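Local coordinates for protein putative 3-hydroxybutyryl-CoA dehydratase (Rhodopseudomonas palustris, PDB 3HIN) that probably acts as a lyase of the enoyl-CoA hydratase (crotonase) family, perhaps adding water to or removing it from acyl-CoA thioesters, at residues A209-A212 with P213-F217. Sequence-based numbering, arbitrary orientation.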
ATOM      1  N   ALA A 209     -26.763 -22.209   1.794  1.00 34.90           N
ATOM      2  CA  ALA A 209     -27.711 -22.203   0.651  1.00 36.07           C
ATOM      3  C   ALA A 209     -29.090 -21.688   1.030  1.00 36.58           C
ATOM      4  O   ALA A 209     -29.845 -21.249   0.161  1.00 37.05           O
ATOM      5  CB  ALA A 209     -27.840 -23.595   0.080  1.00 34.53           C
ATOM      6  N   GLN A 210     -29.411 -21.750   2.322  1.00 35.84           N
ATOM      7  CA  GLN A 210     -30.710 -21.343   2.808  1.00 34.86           C
ATOM      8  C   GLN A 210     -30.750 -19.824   3.020  1.00 34.61           C
ATOM      9  O   GLN A 210     -31.834 -19.246   3.184  1.00 33.48           O
ATOM     10  CB  GLN A 210     -30.948 -21.987   4.153  1.00 35.67           C
ATOM     11  CG  GLN A 210     -30.662 -23.505   4.238  1.00 38.09           C
ATOM     12  CD  GLN A 210     -30.950 -24.069   5.635  1.00 44.11           C
ATOM     13  OE1 GLN A 210     -31.059 -23.325   6.614  1.00 44.66           O
ATOM     14  NE2 GLN A 210     -31.118 -25.385   5.721  1.00 44.97           N
ATOM     15  N   ASN A 211     -29.594 -19.160   3.043  1.00 34.48           N
ATOM     16  CA  ASN A 211     -29.554 -17.693   3.322  1.00 34.84           C
ATOM     17  C   ASN A 211     -30.199 -16.839   2.200  1.00 35.82           C
ATOM     18  O   ASN A 211     -30.187 -17.232   1.035  1.00 34.44           O
ATOM     19  CB  ASN A 211     -28.110 -17.192   3.624  1.00 34.18           C
ATOM     20  CG  ASN A 211     -27.516 -17.867   4.875  1.00 34.59           C
ATOM     21  OD1 ASN A 211     -28.242 -18.215   5.805  1.00 35.11           O
ATOM     22  ND2 ASN A 211     -26.218 -18.014   4.919  1.00 30.70           N
ATOM     23  N   ALA A 212     -30.781 -15.699   2.577  1.00 37.24           N
ATOM     24  CA  ALA A 212     -31.238 -14.677   1.602  1.00 38.39           C
ATOM     25  C   ALA A 212     -30.017 -14.076   0.893  1.00 39.65           C
ATOM     26  O   ALA A 212     -28.941 -13.959   1.480  1.00 40.19           O
ATOM     27  CB  ALA A 212     -32.051 -13.558   2.325  1.00 37.30           C
ATOM     28  N   PRO A 213     -30.167 -13.700  -0.377  1.00 40.93           N
ATOM     29  CA  PRO A 213     -29.033 -13.231  -1.192  1.00 41.85           C
ATOM     30  C   PRO A 213     -28.354 -12.003  -0.590  1.00 42.47           C
ATOM     31  O   PRO A 213     -27.114 -11.862  -0.684  1.00 41.27           O
ATOM     32  CB  PRO A 213     -29.707 -12.866  -2.533  1.00 42.44           C
ATOM     33  CG  PRO A 213     -30.856 -13.782  -2.595  1.00 41.57           C
ATOM     34  CD  PRO A 213     -31.398 -13.794  -1.176  1.00 41.38           C
ATOM     35  N   LEU A 214     -29.168 -11.129   0.017  1.00 42.05           N
ATOM     36  CA  LEU A 214     -28.652  -9.911   0.618  1.00 42.11           C
ATOM     37  C   LEU A 214     -27.883 -10.225   1.915  1.00 41.60           C
ATOM     38  O   LEU A 214     -27.088  -9.399   2.402  1.00 41.61           O
ATOM     39  CB  LEU A 214     -29.785  -8.907   0.853  1.00 42.37           C
ATOM     40  CG  LEU A 214     -29.560  -7.480   0.357  1.00 45.46           C
ATOM     41  CD1 LEU A 214     -29.001  -7.448  -1.079  1.00 48.50           C
ATOM     42  CD2 LEU A 214     -30.828  -6.706   0.452  1.00 47.38           C
ATOM     43  N   THR A 215     -28.114 -11.404   2.500  1.00 40.15           N
ATOM     44  CA  THR A 215     -27.299 -11.780   3.623  1.00 40.08           C
ATOM     45  C   THR A 215     -25.924 -12.144   3.082  1.00 39.91           C
ATOM     46  O   THR A 215     -24.948 -11.626   3.565  1.00 37.52           O
ATOM     47  CB  THR A 215     -27.911 -12.923   4.454  1.00 40.62           C
ATOM     48  OG1 THR A 215     -28.953 -12.369   5.249  1.00 43.30           O
ATOM     49  CG2 THR A 215     -26.853 -13.520   5.423  1.00 40.51           C
ATOM     50  N   ASN A 216     -25.854 -12.996   2.045  1.00 40.02           N
ATOM     51  CA  ASN A 216     -24.572 -13.235   1.409  1.00 41.20           C
ATOM     52  C   ASN A 216     -23.925 -11.945   0.978  1.00 40.76           C
ATOM     53  O   ASN A 216     -22.735 -11.775   1.188  1.00 40.19           O
ATOM     54  CB  ASN A 216     -24.582 -14.194   0.212  1.00 41.37           C
ATOM     55  CG  ASN A 216     -25.035 -15.566   0.593  1.00 44.84           C
ATOM     56  OD1 ASN A 216     -24.954 -15.989   1.777  1.00 44.79           O
ATOM     57  ND2 ASN A 216     -25.609 -16.253  -0.386  1.00 44.80           N
ATOM     58  N   PHE A 217     -24.678 -11.043   0.365  1.00 39.59           N
ATOM     59  CA  PHE A 217     -24.016  -9.807  -0.024  1.00 38.15           C
ATOM     60  C   PHE A 217     -23.336  -9.076   1.189  1.00 36.90           C
ATOM     61  O   PHE A 217     -22.159  -8.668   1.118  1.00 36.55           O
ATOM     62  CB  PHE A 217     -25.008  -8.874  -0.708  1.00 38.04           C
ATOM     63  CG  PHE A 217     -24.357  -7.676  -1.280  1.00 38.63           C
ATOM     64  CD1 PHE A 217     -23.681  -7.765  -2.465  1.00 40.51           C
ATOM     65  CD2 PHE A 217     -24.359  -6.473  -0.589  1.00 38.13           C
ATOM     66  CE1 PHE A 217     -23.049  -6.631  -2.991  1.00 45.89           C
ATOM     67  CE2 PHE A 217     -23.715  -5.330  -1.104  1.00 38.08           C
ATOM     68  CZ  PHE A 217     -23.064  -5.425  -2.296  1.00 43.06           C
TER
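A212 meets T215 and N216 in a local, mainly backbone contact at the start of helix 213-228, on the protein surface where the loop following helix 197-208 turns into it. The evidence lies in one carbonyl oxygen with two donors. A212 O accepts an i to i+4 bond from N216 N at 3.3 Å, with the donor in the carbonyl plane and an N-H...O angle of 159°. T215 N gives A212 O a shorter, bent i to i+3 bond of 2.9 Å and 136°, well above that plane, a 3-10-like feature of the first turn. F217 N to P213 O, at 2.8 Å, continues the i to i+4 pattern. A212 is the N-cap of this helix of the crotonase-like fold: its backbone is extended, that of P213 helical, and its methyl offers no acceptor. At P213 the missing amide hydrogen costs no helical bond, since first-turn nitrogens have no acceptor within the helix.

Across this turn, the side chains of N211, just before the cap, and N216 cross at about a right angle, their amide planes 69° apart. Contact is by packing: N216 OD1 lies 3.8 Å from N211 CB. T215, its CG2 opposite the backbone N, turns this methyl back toward the loop, 4.3 Å from N211 CB. The polar end of N211 is engaged elsewhere, its OD1 hydrogen-bonded to R207 NH1 of the preceding helix, while Q210 O bonds R254 of helix 249-265.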